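Local coordinates for protein probable porin (Pseudomonas aeruginosa, PDB 4FSP) that probably forms an outer-membrane beta-barrel channel of the OprD porin family, through which small solutes may pass, at residues I261-F266 with G292-E297. Numbering follows the deposited sequence.
Sequences IDNRSF and GFPYLE
Asn263 and Ser265 meet Gly292, Phe293 and Pro294 where a loop folds against the inner face of the porin beta-barrel. Residues 262-266 start strand 262-273 of the wall. Residues 292-297 belong to the long loop that follows the next strand, 278-288, and turns into the barrel, consistent with the inward-folded loops that narrow the channel in OprD-family porins. No hydrogen bond links the two segments.

The Asn263 side chain lies against the backbone of Gly292. Its CG is anti to the backbone N (chi1 175°), which carries the amide off the wall and against the loop backbone. Asn263 ND2 comes within 3.1 Å of Gly292 C. It is equally near Gly292 O, but the angle there is too poor for a bond. ND2 instead donates to the carbonyl O of His291, just before the loop segment, and this bond helps fix the turn of the amide. Asn263 OD1 sits at the edge of the Phe293 ring, near the ring plane, 3.6 Å from Phe293 CD1. The amide and ring planes are 73° apart. Asn263 OD1 also lies 3.9 Å from Pro294 CD.

Two residues further along the strand, Ser265 CB meets the same ring obliquely, 3.7 Å from Phe293 CD1. Met287 of strand 278-288 touches Asn263, Ser265 and Phe293, so the neighbouring wall strand joins the packing. Leu303 also touches Ser265 and Phe293. Gln225 NE2 of strand 223-235 donates to Pro294 O.

Asp262 and Arg264 point away from the loop, in the usual strand alternation, and form a salt bridge with each other. On the loop side, Ser265 OG lies 3.8 Å from Phe293 CD1.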
ATOM      1  N   ILE A 261      -0.626  21.088  11.639  1.00 34.37           N
ATOM      2  CA  ILE A 261      -1.014  20.485  10.370  1.00 26.45           C
ATOM      3  C   ILE A 261      -2.512  20.610  10.123  1.00 35.20           C
ATOM      4  O   ILE A 261      -3.330  20.367  11.019  1.00 38.84           O
ATOM      5  CB  ILE A 261      -0.604  18.980  10.337  1.00 35.96           C
ATOM      6  CG1 ILE A 261       0.921  18.842  10.225  1.00 34.33           C
ATOM      7  CG2 ILE A 261      -1.277  18.248   9.187  1.00 28.68           C
ATOM      8  CD1 ILE A 261       1.429  17.507  10.697  1.00 30.72           C
ATOM      9  N   ASP A 262      -2.869  20.987   8.901  1.00 35.63           N
ATOM     10  CA  ASP A 262      -4.262  21.010   8.479  1.00 28.31           C
ATOM     11  C   ASP A 262      -4.332  20.558   7.019  1.00 26.69           C
ATOM     12  O   ASP A 262      -3.986  21.300   6.107  1.00 30.75           O
ATOM     13  CB  ASP A 262      -4.860  22.418   8.676  1.00 33.19           C
ATOM     14  CG  ASP A 262      -6.197  22.612   7.961  1.00 42.44           C
ATOM     15  OD1 ASP A 262      -6.990  21.653   7.838  1.00 40.50           O
ATOM     16  OD2 ASP A 262      -6.460  23.749   7.517  1.00 57.72           O
ATOM     17  N   ASN A 263      -4.752  19.317   6.808  1.00 25.09           N
ATOM     18  CA  ASN A 263      -4.872  18.802   5.457  1.00 21.86           C
ATOM     19  C   ASN A 263      -6.233  18.180   5.240  1.00 21.46           C
ATOM     20  O   ASN A 263      -6.698  17.368   6.052  1.00 26.78           O
ATOM     21  CB  ASN A 263      -3.748  17.809   5.143  1.00 21.21           C
ATOM     22  CG  ASN A 263      -3.901  17.156   3.780  1.00 27.32           C
ATOM     23  OD1 ASN A 263      -4.384  16.023   3.674  1.00 30.43           O
ATOM     24  ND2 ASN A 263      -3.466  17.850   2.729  1.00 25.96           N
ATOM     25  N   ARG A 264      -6.889  18.622   4.170  1.00 26.18           N
ATOM     26  CA  ARG A 264      -8.138  18.032   3.710  1.00 29.09           C
ATOM     27  C   ARG A 264      -7.890  17.543   2.315  1.00 27.77           C
ATOM     28  O   ARG A 264      -7.558  18.317   1.417  1.00 26.65           O
ATOM     29  CB  ARG A 264      -9.252  19.066   3.647  1.00 29.21           C
ATOM     30  CG  ARG A 264      -9.642  19.614   4.971  1.00 31.61           C
ATOM     31  CD  ARG A 264      -9.221  21.050   5.130  1.00 35.34           C
ATOM     32  NE  ARG A 264      -9.905  21.614   6.292  1.00 33.91           N
ATOM     33  CZ  ARG A 264      -9.630  22.785   6.832  1.00 39.11           C
ATOM     34  NH1 ARG A 264      -8.680  23.547   6.317  1.00 68.60           N
ATOM     35  NH2 ARG A 264     -10.306  23.196   7.883  1.00 40.05           N
ATOM     36  N   SER A 265      -8.083  16.253   2.136  1.00 25.00           N
ATOM     37  CA  SER A 265      -7.676  15.578   0.934  1.00 24.06           C
ATOM     38  C   SER A 265      -8.885  14.979   0.234  1.00 24.30           C
ATOM     39  O   SER A 265      -9.751  14.363   0.875  1.00 24.06           O
ATOM     40  CB  SER A 265      -6.699  14.451   1.342  1.00 23.58           C
ATOM     41  OG  SER A 265      -6.683  13.420   0.377  1.00 33.46           O
ATOM     42  N   PHE A 266      -8.955  15.160  -1.078  1.00 20.96           N
ATOM     43  CA  PHE A 266      -9.867  14.354  -1.875  1.00 23.64           C
ATOM     44  C   PHE A 266      -9.040  13.621  -2.910  1.00 26.78           C
ATOM     45  O   PHE A 266      -8.097  14.179  -3.470  1.00 28.68           O
ATOM     46  CB  PHE A 266     -10.944  15.176  -2.615  1.00 19.13           C
ATOM     47  CG  PHE A 266     -11.748  14.341  -3.609  1.00 26.63           C
ATOM     48  CD1 PHE A 266     -12.888  13.638  -3.204  1.00 28.22           C
ATOM     49  CD2 PHE A 266     -11.329  14.208  -4.926  1.00 24.77           C
ATOM     50  CE1 PHE A 266     -13.608  12.838  -4.118  1.00 28.62           C
ATOM     51  CE2 PHE A 266     -12.042  13.408  -5.841  1.00 31.28           C
ATOM     52  CZ  PHE A 266     -13.183  12.730  -5.434  1.00 30.79           C
ATOM     53  N   GLY A 292       0.120  19.570   3.104  1.00 36.17           N
ATOM     54  CA  GLY A 292      -0.018  18.401   2.259  1.00 22.64           C
ATOM     55  C   GLY A 292      -0.499  17.194   3.049  1.00 27.77           C
ATOM     56  O   GLY A 292      -0.814  17.298   4.240  1.00 24.78           O
ATOM     57  N   PHE A 293      -0.540  16.046   2.381  1.00 23.34           N
ATOM     58  CA  PHE A 293      -1.129  14.838   2.921  1.00 20.21           C
ATOM     59  C   PHE A 293      -0.116  14.050   3.758  1.00 34.39           C
ATOM     60  O   PHE A 293       0.900  13.594   3.243  1.00 31.51           O
ATOM     61  CB  PHE A 293      -1.623  13.974   1.763  1.00 20.21           C
ATOM     62  CG  PHE A 293      -2.304  12.706   2.200  1.00 27.61           C
ATOM     63  CD1 PHE A 293      -3.642  12.712   2.607  1.00 25.63           C
ATOM     64  CD2 PHE A 293      -1.618  11.509   2.203  1.00 19.50           C
ATOM     65  CE1 PHE A 293      -4.270  11.534   3.023  1.00 25.51           C
ATOM     66  CE2 PHE A 293      -2.248  10.318   2.605  1.00 20.35           C
ATOM     67  CZ  PHE A 293      -3.571  10.331   3.019  1.00 27.19           C
ATOM     68  N   PRO A 294      -0.406  13.864   5.052  1.00 29.73           N
ATOM     69  CA  PRO A 294       0.546  13.143   5.899  1.00 26.85           C
ATOM     70  C   PRO A 294       0.317  11.644   5.867  1.00 25.40           C
ATOM     71  O   PRO A 294      -0.822  11.158   5.704  1.00 25.21           O
ATOM     72  CB  PRO A 294       0.222  13.663   7.300  1.00 29.58           C
ATOM     73  CG  PRO A 294      -1.258  13.906   7.254  1.00 28.77           C
ATOM     74  CD  PRO A 294      -1.587  14.316   5.808  1.00 27.10           C
ATOM     75  N   TYR A 295       1.421  10.922   6.025  1.00 21.89           N
ATOM     76  CA  TYR A 295       1.438   9.465   6.143  1.00 20.96           C
ATOM     77  C   TYR A 295       2.782   9.023   6.714  1.00 20.99           C
ATOM     78  O   TYR A 295       3.710   9.826   6.793  1.00 27.85           O
ATOM     79  CB  TYR A 295       1.136   8.792   4.802  1.00 19.07           C
ATOM     80  CG  TYR A 295       1.997   9.188   3.594  1.00 36.89           C
ATOM     81  CD1 TYR A 295       1.856  10.429   2.970  1.00 25.55           C
ATOM     82  CD2 TYR A 295       2.881   8.275   3.029  1.00 38.63           C
ATOM     83  CE1 TYR A 295       2.607  10.755   1.849  1.00 23.65           C
ATOM     84  CE2 TYR A 295       3.630   8.595   1.914  1.00 37.58           C
ATOM     85  CZ  TYR A 295       3.484   9.829   1.323  1.00 31.75           C
ATOM     86  OH  TYR A 295       4.234  10.136   0.211  1.00 35.08           O
ATOM     87  N   LEU A 296       2.889   7.768   7.136  1.00 27.23           N
ATOM     88  CA  LEU A 296       4.083   7.337   7.874  1.00 34.34           C
ATOM     89  C   LEU A 296       5.250   7.000   6.946  1.00 30.57           C
ATOM     90  O   LEU A 296       5.046   6.516   5.823  1.00 28.43           O
ATOM     91  CB  LEU A 296       3.774   6.118   8.746  1.00 34.94           C
ATOM     92  CG  LEU A 296       2.621   6.278   9.740  1.00 33.88           C
ATOM     93  CD1 LEU A 296       2.254   4.942  10.384  1.00 21.17           C
ATOM     94  CD2 LEU A 296       2.982   7.314  10.786  1.00 29.75           C
ATOM     95  N   GLU A 297       6.468   7.261   7.416  1.00 32.48           N
ATOM     96  CA  GLU A 297       7.662   6.704   6.786  1.00 35.81           C
ATOM     97  C   GLU A 297       7.508   5.191   6.618  1.00 35.40           C
ATOM     98  O   GLU A 297       6.988   4.500   7.512  1.00 33.10           O
ATOM     99  CB  GLU A 297       8.900   6.971   7.646  1.00 29.18           C
ATOM    100  CG  GLU A 297       9.286   8.431   7.770  1.00 44.19           C
ATOM    101  CD  GLU A 297      10.649   8.608   8.417  1.00 51.58           C
ATOM    102  OE1 GLU A 297      11.274   7.587   8.786  1.00 55.12           O
ATOM    103  OE2 GLU A 297      11.104   9.765   8.558  1.00 56.78           O
TER